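PDB 1SQH: RE68036p from Drosophila melanogaster, which is of largely uncharacterised function but probably acts as an acyltransferase of the acetyltransferase superfamily, perhaps transferring acyl groups to the amino group of glycine. Local coordinates for residues D19-L24 / G74-W79; E175-R180 / G213-D218. One frame throughout, in Å; residues are numbered along the deposited sequence.

Interaction 1: residues D19-L24 / G74-W79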
loop_
_atom_site.group_PDB
_atom_site.type_symbol
_atom_site.label_atom_id
_atom_site.label_comp_id
_atom_site.label_asym_id
_atom_site.label_seq_id
_atom_site.Cartn_x
_atom_site.Cartn_y
_atom_site.Cartn_z
ATOM N N ASP A 19 16.387 -5.028 6.592
ATOM C CA ASP A 19 15.981 -5.434 7.923
ATOM C C ASP A 19 16.380 -4.378 8.949
ATOM O O ASP A 19 15.589 -4.038 9.835
ATOM C CB ASP A 19 16.585 -6.797 8.261
ATOM C CG ASP A 19 15.755 -7.947 7.708
ATOM O OD1 ASP A 19 16.343 -9.004 7.397
ATOM O OD2 ASP A 19 14.512 -7.799 7.590
ATOM N N GLU A 20 17.592 -3.839 8.823
ATOM C CA GLU A 20 18.045 -2.802 9.751
ATOM C C GLU A 20 17.201 -1.551 9.547
ATOM O O GLU A 20 16.848 -0.865 10.499
ATOM C CB GLU A 20 19.513 -2.449 9.509
ATOM C CG GLU A 20 20.510 -3.440 10.062
ATOM C CD GLU A 20 21.940 -2.955 9.889
ATOM O OE1 GLU A 20 22.636 -3.455 8.973
ATOM O OE2 GLU A 20 22.365 -2.066 10.665
ATOM N N LEU A 21 16.901 -1.249 8.288
ATOM C CA LEU A 21 16.089 -0.082 7.968
ATOM C C LEU A 21 14.727 -0.220 8.651
ATOM O O LEU A 21 14.180 0.752 9.179
ATOM C CB LEU A 21 15.900 0.019 6.461
ATOM C CG LEU A 21 15.181 1.266 5.947
ATOM C CD1 LEU A 21 15.956 2.536 6.340
ATOM C CD2 LEU A 21 15.040 1.148 4.433
ATOM N N LEU A 22 14.193 -1.438 8.623
ATOM C CA LEU A 22 12.906 -1.751 9.231
ATOM C C LEU A 22 12.910 -1.496 10.746
ATOM O O LEU A 22 11.977 -0.887 11.272
ATOM C CB LEU A 22 12.545 -3.214 8.953
ATOM C CG LEU A 22 11.364 -3.842 9.711
ATOM C CD1 LEU A 22 10.067 -3.117 9.385
ATOM C CD2 LEU A 22 11.240 -5.307 9.312
ATOM N N ASP A 23 13.945 -1.956 11.450
ATOM C CA ASP A 23 13.984 -1.742 12.898
ATOM C C ASP A 23 14.286 -0.292 13.261
ATOM O O ASP A 23 13.894 0.184 14.327
ATOM C CB ASP A 23 15.008 -2.649 13.570
ATOM C CG ASP A 23 14.930 -2.567 15.083
ATOM O OD1 ASP A 23 13.900 -2.994 15.646
ATOM O OD2 ASP A 23 15.884 -2.059 15.711
ATOM N N LEU A 24 14.995 0.409 12.381
ATOM C CA LEU A 24 15.299 1.808 12.635
ATOM C C LEU A 24 13.999 2.578 12.691
ATOM O O LEU A 24 13.792 3.406 13.579
ATOM C CB LEU A 24 16.145 2.402 11.524
ATOM C CG LEU A 24 17.647 2.234 11.574
ATOM C CD1 LEU A 24 18.229 3.022 10.404
ATOM C CD2 LEU A 24 18.196 2.743 12.903
ATOM N N GLY A 74 26.201 7.761 1.780
ATOM C CA GLY A 74 25.623 8.190 3.042
ATOM C C GLY A 74 25.332 6.985 3.914
ATOM O O GLY A 74 25.466 5.848 3.460
ATOM N N ASN A 75 24.954 7.216 5.166
ATOM C CA ASN A 75 24.634 6.106 6.061
ATOM C C ASN A 75 23.116 6.062 6.235
ATOM O O ASN A 75 22.526 6.966 6.826
ATOM C CB ASN A 75 25.298 6.286 7.429
ATOM C CG ASN A 75 25.336 4.997 8.221
ATOM O OD1 ASN A 75 24.346 4.278 8.293
ATOM N ND2 ASN A 75 26.477 4.697 8.817
ATOM N N PHE A 76 22.483 5.009 5.731
ATOM C CA PHE A 76 21.039 4.916 5.824
ATOM C C PHE A 76 20.531 4.913 7.259
ATOM O O PHE A 76 19.345 5.132 7.499
ATOM C CB PHE A 76 20.523 3.682 5.057
ATOM C CG PHE A 76 20.713 2.367 5.775
ATOM C CD1 PHE A 76 19.778 1.927 6.715
ATOM C CD2 PHE A 76 21.798 1.546 5.477
ATOM C CE1 PHE A 76 19.919 0.682 7.342
ATOM C CE2 PHE A 76 21.948 0.301 6.099
ATOM C CZ PHE A 76 21.005 -0.132 7.032
ATOM N N ARG A 77 21.431 4.688 8.210
ATOM C CA ARG A 77 21.058 4.653 9.624
ATOM C C ARG A 77 20.913 6.011 10.315
ATOM O O ARG A 77 20.075 6.167 11.201
ATOM C CB ARG A 77 22.070 3.824 10.415
ATOM C CG ARG A 77 22.067 2.346 10.099
ATOM C CD ARG A 77 23.407 1.716 10.482
ATOM N NE ARG A 77 24.255 1.539 9.309
ATOM C CZ ARG A 77 24.357 0.397 8.633
ATOM N NH1 ARG A 77 23.675 -0.672 9.025
ATOM N NH2 ARG A 77 25.111 0.334 7.542
ATOM N N THR A 78 21.713 6.993 9.927
ATOM C CA THR A 78 21.638 8.286 10.592
ATOM C C THR A 78 20.319 9.029 10.380
ATOM O O THR A 78 19.787 9.617 11.321
ATOM C CB THR A 78 22.798 9.215 10.160
ATOM O OG1 THR A 78 22.425 9.929 8.978
ATOM C CG2 THR A 78 24.041 8.404 9.863
ATOM N N TRP A 79 19.781 9.002 9.163
ATOM C CA TRP A 79 18.529 9.717 8.877
ATOM C C TRP A 79 17.421 8.830 8.313
ATOM O O TRP A 79 16.348 9.329 7.958
ATOM C CB TRP A 79 18.774 10.855 7.873
ATOM C CG TRP A 79 19.874 11.816 8.241
ATOM C CD1 TRP A 79 20.960 12.147 7.481
ATOM C CD2 TRP A 79 19.964 12.603 9.435
ATOM N NE1 TRP A 79 21.719 13.093 8.126
ATOM C CE2 TRP A 79 21.132 13.390 9.326
ATOM C CE3 TRP A 79 19.172 12.718 10.584
ATOM C CZ2 TRP A 79 21.528 14.285 10.330
ATOM C CZ3 TRP A 79 19.568 13.612 11.586
ATOM C CH2 TRP A 79 20.737 14.381 11.448
#
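The F76 ring meets E20 along its edge, where E20 CB lies close to the ring plane, 3.7 Å from F76 CZ. One ring face is covered by the following residue, R77, whose CG stands over the rim, and the R77 guanidinium in turn has F76 CE2 against one of its faces, with E20 CD and N75 ND2 at its edge, near its plane. This is a helix packed against a short, Asn-capped helical turn: helix 15-29 supplies E20, L21 and L24, and N75 is the N-cap of the turn, N75 OD1 accepting from R77 N (2.9 Å). F76 CD1 touches L21 CD1 at 3.9 Å, and L21 leans further back onto L39 of helix 34-51. L24 CD1 presses on the turn's backbone, 3.4 Å from R77 CA. On the more exposed side, a salt bridge joins E20 OE2 to R77 NH1 at 2.5 Å, the carboxylate and guanidinium planes 37° apart; although short, it is weak as a hydrogen bond because its angle at the hydrogen is only 124°. An alanine at E20 removes the carboxylate, which would probably leave R77 NH1 without this charged mate, although NE would still be tied to the cap. The bend of the R77 chain at chi3 (-101°) carries NE back there, where it donates to a lone pair of N75 OD1 in the carbonyl plane, 2.9 Å away.

Interaction 2: residues E175-R180 / G213-D218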
loop_
_atom_site.group_PDB
_atom_site.type_symbol
_atom_site.label_atom_id
_atom_site.label_comp_id
_atom_site.label_asym_id
_atom_site.label_seq_id
_atom_site.Cartn_x
_atom_site.Cartn_y
_atom_site.Cartn_z
ATOM N N GLU A 175 -22.908 -15.246 1.887
ATOM C CA GLU A 175 -21.883 -16.125 2.451
ATOM C C GLU A 175 -20.528 -15.411 2.372
ATOM O O GLU A 175 -20.300 -14.585 1.476
ATOM C CB GLU A 175 -21.790 -17.437 1.670
ATOM C CG GLU A 175 -22.788 -18.503 2.076
ATOM C CD GLU A 175 -22.465 -19.846 1.449
ATOM O OE1 GLU A 175 -22.413 -19.918 0.201
ATOM O OE2 GLU A 175 -22.255 -20.825 2.201
ATOM N N ILE A 176 -19.633 -15.725 3.304
ATOM C CA ILE A 176 -18.309 -15.108 3.310
ATOM C C ILE A 176 -17.252 -16.174 3.108
ATOM O O ILE A 176 -17.369 -17.275 3.648
ATOM C CB ILE A 176 -17.982 -14.396 4.653
ATOM C CG1 ILE A 176 -17.907 -15.414 5.793
ATOM C CG2 ILE A 176 -19.013 -13.339 4.951
ATOM C CD1 ILE A 176 -19.210 -16.161 6.073
ATOM N N ARG A 177 -16.223 -15.844 2.335
ATOM C CA ARG A 177 -15.128 -16.772 2.079
ATOM C C ARG A 177 -13.922 -15.992 1.594
ATOM O O ARG A 177 -14.051 -14.848 1.163
ATOM C CB ARG A 177 -15.522 -17.788 1.005
ATOM C CG ARG A 177 -15.716 -17.178 -0.374
ATOM C CD ARG A 177 -15.996 -18.247 -1.433
ATOM N NE ARG A 177 -16.282 -17.666 -2.743
ATOM C CZ ARG A 177 -15.374 -17.118 -3.548
ATOM N NH1 ARG A 177 -14.096 -17.081 -3.186
ATOM N NH2 ARG A 177 -15.749 -16.578 -4.706
ATOM N N ARG A 178 -12.745 -16.604 1.679
ATOM C CA ARG A 178 -11.530 -15.965 1.196
ATOM C C ARG A 178 -11.702 -15.943 -0.316
ATOM O O ARG A 178 -12.350 -16.825 -0.890
ATOM C CB ARG A 178 -10.297 -16.797 1.566
ATOM C CG ARG A 178 -8.967 -16.198 1.122
ATOM C CD ARG A 178 -7.810 -17.177 1.340
ATOM N NE ARG A 178 -6.513 -16.551 1.069
ATOM C CZ ARG A 178 -5.347 -17.194 1.048
ATOM N NH1 ARG A 178 -5.298 -18.501 1.276
ATOM N NH2 ARG A 178 -4.227 -16.525 0.803
ATOM N N LEU A 179 -11.148 -14.934 -0.966
ATOM C CA LEU A 179 -11.259 -14.846 -2.412
ATOM C C LEU A 179 -10.391 -15.944 -3.043
ATOM O O LEU A 179 -9.535 -16.537 -2.378
ATOM C CB LEU A 179 -10.783 -13.469 -2.884
ATOM C CG LEU A 179 -11.590 -12.279 -2.366
ATOM C CD1 LEU A 179 -10.893 -10.977 -2.753
ATOM C CD2 LEU A 179 -12.996 -12.337 -2.939
ATOM N N ARG A 180 -10.630 -16.226 -4.318
ATOM C CA ARG A 180 -9.843 -17.217 -5.032
ATOM C C ARG A 180 -9.419 -16.566 -6.345
ATOM O O ARG A 180 -9.979 -15.537 -6.740
ATOM C CB ARG A 180 -10.667 -18.490 -5.263
ATOM C CG ARG A 180 -12.095 -18.229 -5.692
ATOM C CD ARG A 180 -12.960 -19.486 -5.647
ATOM N NE ARG A 180 -13.131 -20.015 -4.294
ATOM C CZ ARG A 180 -14.290 -20.473 -3.819
ATOM N NH1 ARG A 180 -15.375 -20.458 -4.585
ATOM N NH2 ARG A 180 -14.366 -20.956 -2.585
ATOM N N GLY A 213 -14.503 -12.178 0.609
ATOM C CA GLY A 213 -15.526 -11.891 -0.372
ATOM C C GLY A 213 -16.902 -12.260 0.141
ATOM O O GLY A 213 -17.050 -13.172 0.961
ATOM N N ILE A 214 -17.905 -11.530 -0.334
ATOM C CA ILE A 214 -19.298 -11.770 0.031
ATOM C C ILE A 214 -20.042 -12.291 -1.214
ATOM O O ILE A 214 -20.139 -11.593 -2.237
ATOM C CB ILE A 214 -20.004 -10.462 0.491
ATOM C CG1 ILE A 214 -19.293 -9.853 1.700
ATOM C CG2 ILE A 214 -21.449 -10.758 0.861
ATOM C CD1 ILE A 214 -19.462 -10.639 2.985
ATOM N N CYS A 215 -20.567 -13.509 -1.133
ATOM C CA CYS A 215 -21.303 -14.071 -2.260
ATOM C C CYS A 215 -22.730 -14.439 -1.876
ATOM O O CYS A 215 -23.001 -14.789 -0.725
ATOM C CB CYS A 215 -20.592 -15.310 -2.799
ATOM S SG CYS A 215 -18.976 -14.975 -3.512
ATOM N N ARG A 216 -23.640 -14.358 -2.844
ATOM C CA ARG A 216 -25.036 -14.698 -2.600
ATOM C C ARG A 216 -25.105 -16.211 -2.423
ATOM O O ARG A 216 -24.517 -16.958 -3.207
ATOM C CB ARG A 216 -25.917 -14.282 -3.784
ATOM C CG ARG A 216 -25.621 -12.900 -4.342
ATOM C CD ARG A 216 -26.824 -12.316 -5.076
ATOM N NE ARG A 216 -27.765 -11.680 -4.151
ATOM C CZ ARG A 216 -28.975 -11.238 -4.487
ATOM N NH1 ARG A 216 -29.409 -11.362 -5.736
ATOM N NH2 ARG A 216 -29.750 -10.663 -3.568
ATOM N N SER A 217 -25.809 -16.667 -1.393
ATOM C CA SER A 217 -25.929 -18.097 -1.162
ATOM C C SER A 217 -26.515 -18.796 -2.389
ATOM O O SER A 217 -26.175 -19.943 -2.685
ATOM C CB SER A 217 -26.800 -18.356 0.061
ATOM O OG SER A 217 -26.191 -17.802 1.209
ATOM N N ASP A 218 -27.386 -18.096 -3.110
ATOM C CA ASP A 218 -28.002 -18.655 -4.308
ATOM C C ASP A 218 -27.001 -18.770 -5.461
ATOM O O ASP A 218 -26.240 -19.736 -5.542
ATOM C CB ASP A 218 -29.211 -17.801 -4.736
ATOM C CG ASP A 218 -28.921 -16.300 -4.706
ATOM O OD1 ASP A 218 -28.581 -15.779 -3.618
ATOM O OD2 ASP A 218 -29.043 -15.640 -5.763
#
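Four backbone hydrogen bonds join E175 and R177 to C215 and G213. E175 N donates to C215 O at 2.7 Å and C215 N returns a bond to E175 O; R177 and G213 repeat the exchange, with G213 N 2.8 Å from R177 O. Between these two hydrogen-bonded pairs lies the non-hydrogen-bonded pair I176-I214, whose CA atoms make CA-H...O contacts, I214 CA with E175 O and I176 CA with G213 O (each 3.3 Å). The antiparallel pairing places 174-177 at the edge of a four-stranded sheet beside 211-216, consistent with the first two strands of a GNAT fold, which are linked by two helices. Apolar contact falls on both faces. I176 CG2 presses tightly on I214 CD1 (3.4 Å), and I214 continues inward to L248 and L252 of helix 248-263. On the face that carries R177 and C215, L179 CD2 rests 3.6 Å from G213 CA, in the space a side chain at G213 would need. Polar groups share that face. With a chi1 of 67° and the chain extended from CG to NE, R177 brings NH2 to 3.8 Å from C215 SG, which lies oblique to the guanidinium. R177 NH1 bonds to R178 O and forms a salt bridge with D183, while R180 NH1 sits above the centre of the R177 guanidinium, 3.4 Å from its plane.

How the interactions relate
Interactions 1 and 2 lie on opposite sides of the chain's centre, their own centres 43 Å apart and their nearest atoms about 21 Å apart, so neither touches the other. Both segments of interaction 1 precede both segments of interaction 2 along the chain. The first joins two helical pieces whose neighbours along the chain, strands 10-12, 67-71 and 82-87, belong to the eight-stranded mixed sheet; the second builds the outer edge of the separate four-stranded antiparallel sheet. They thus probably belong to two acetyltransferase-like parts, both sequence families being of that clan, although strands 268-273 and 289-299, from beyond interaction 2, join the eight-stranded sheet.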